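Local coordinates for protein inorganic pyrophosphatase (Helicobacter pylori, PDB 2BQX) that probably catalyses the magnesium-dependent hydrolysis of inorganic pyrophosphate to two phosphate ions, working as a homohexamer, at residues Asp131-Lys134 with His135-Thr139. Sequence-based numbering, arbitrary orientation.
Sequences DKIK and HFFET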
# COMPACT_ATOMS: atom_id res chain seq x y z
N ASP A 131 -12.39 17.56 14.49
CA ASP A 131 -12.11 16.88 15.74
C ASP A 131 -10.93 15.93 15.60
O ASP A 131 -10.11 15.80 16.51
CB ASP A 131 -13.33 16.08 16.22
CG ASP A 131 -14.49 16.96 16.63
OD1 ASP A 131 -14.26 18.14 16.98
OD2 ASP A 131 -15.64 16.46 16.63
N LYS A 132 -10.85 15.25 14.46
CA LYS A 132 -9.75 14.30 14.23
C LYS A 132 -8.42 15.04 14.19
O LYS A 132 -7.42 14.59 14.77
CB LYS A 132 -9.94 13.54 12.91
CG LYS A 132 -8.78 12.59 12.57
CD LYS A 132 -8.94 11.89 11.22
CE LYS A 132 -10.07 10.87 11.22
NZ LYS A 132 -10.16 10.12 9.91
N ILE A 133 -8.39 16.18 13.51
CA ILE A 133 -7.17 16.96 13.42
C ILE A 133 -6.75 17.49 14.79
O ILE A 133 -5.58 17.42 15.18
CB ILE A 133 -7.34 18.14 12.45
CG1 ILE A 133 -7.45 17.59 11.02
CG2 ILE A 133 -6.17 19.12 12.59
CD1 ILE A 133 -7.72 18.63 9.97
N LYS A 134 -7.72 18.02 15.53
CA LYS A 134 -7.45 18.56 16.86
C LYS A 134 -6.94 17.49 17.81
O LYS A 134 -5.98 17.71 18.55
CB LYS A 134 -8.73 19.20 17.43
CG LYS A 134 -8.64 19.60 18.90
CD LYS A 134 -9.62 20.73 19.24
CE LYS A 134 -11.06 20.35 18.98
NZ LYS A 134 -11.99 21.51 19.21
N HIS A 135 -7.58 16.33 17.78
CA HIS A 135 -7.20 15.22 18.64
C HIS A 135 -5.80 14.70 18.30
O HIS A 135 -5.06 14.23 19.17
CB HIS A 135 -8.25 14.11 18.52
CG HIS A 135 -7.90 12.86 19.26
ND1 HIS A 135 -7.30 11.78 18.65
CD2 HIS A 135 -8.02 12.53 20.57
CE1 HIS A 135 -7.07 10.84 19.55
NE2 HIS A 135 -7.50 11.27 20.73
N PHE A 136 -5.42 14.78 17.03
CA PHE A 136 -4.10 14.33 16.61
C PHE A 136 -3.01 15.20 17.25
O PHE A 136 -2.06 14.69 17.86
CB PHE A 136 -3.95 14.41 15.09
CG PHE A 136 -2.56 14.13 14.61
CD1 PHE A 136 -2.09 12.82 14.52
CD2 PHE A 136 -1.70 15.17 14.28
CE1 PHE A 136 -0.79 12.56 14.10
CE2 PHE A 136 -0.40 14.92 13.86
CZ PHE A 136 0.06 13.61 13.77
N PHE A 137 -3.15 16.51 17.13
CA PHE A 137 -2.15 17.40 17.70
C PHE A 137 -2.18 17.36 19.22
O PHE A 137 -1.15 17.51 19.88
CB PHE A 137 -2.38 18.83 17.18
CG PHE A 137 -1.93 19.01 15.76
CD1 PHE A 137 -0.58 19.06 15.44
CD2 PHE A 137 -2.86 19.09 14.72
CE1 PHE A 137 -0.15 19.17 14.12
CE2 PHE A 137 -2.45 19.21 13.40
CZ PHE A 137 -1.08 19.25 13.10
N GLU A 138 -3.37 17.12 19.76
CA GLU A 138 -3.51 17.04 21.21
C GLU A 138 -2.82 15.82 21.81
O GLU A 138 -2.44 15.83 22.98
CB GLU A 138 -5.00 17.01 21.57
CG GLU A 138 -5.31 17.49 22.97
CD GLU A 138 -6.07 18.81 22.96
OE1 GLU A 138 -7.27 18.80 22.59
OE2 GLU A 138 -5.46 19.84 23.32
N THR A 139 -2.63 14.77 21.01
CA THR A 139 -2.02 13.54 21.54
C THR A 139 -0.76 12.97 20.88
O THR A 139 -0.10 12.13 21.47
CB THR A 139 -3.05 12.39 21.51
OG1 THR A 139 -3.40 12.09 20.15
CG2 THR A 139 -4.30 12.78 22.28
O HOH W 1 -6.89 11.89 15.84
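Ile133 and Phe137 pack against each other, one turn apart, on the inner side of helix 127-139, an amphipathic alpha-helix packed on the beta-barrel of the pyrophosphatase fold. This is the tight part of the contact. The CG2 methyl of Ile133 meets the edge of the Phe137 ring in its plane, 3.8 Å from CE2. CG2 is trans to the backbone N, which turns this methyl toward the ring. Leu71 and Leu92 of the barrel strands touch both side chains. Phe136 CD2 covers one face of the Phe137 ring, 4.0 Å above the plane and over its centre. Phe137 also lies close to Tyr54, a predicted substrate-binding residue.

Along the backbone, Phe137 N donates a hydrogen bond to Ile133 O, with an N-H...O angle of 167°, and Glu138 N donates one to Lys134 O at 2.9 Å.

Lys134 and Glu138 form the looser, partly exposed side. They run alongside each other, but Lys134 NZ stays 6.4 Å from Glu138 OE1, with no salt bridge. Glu138 bends at chi2 (112°), and its OE2 accepts a hydrogen bond from Val151 N.

The flank bearing His135 faces a second subunit, where His135 NE2 hydrogen-bonds to Asp142 OD2 of that chain. At the other ring nitrogen, a water in the ring plane sits 2.8 Å from His135 ND1 and donates a hydrogen bond to Lys132 O.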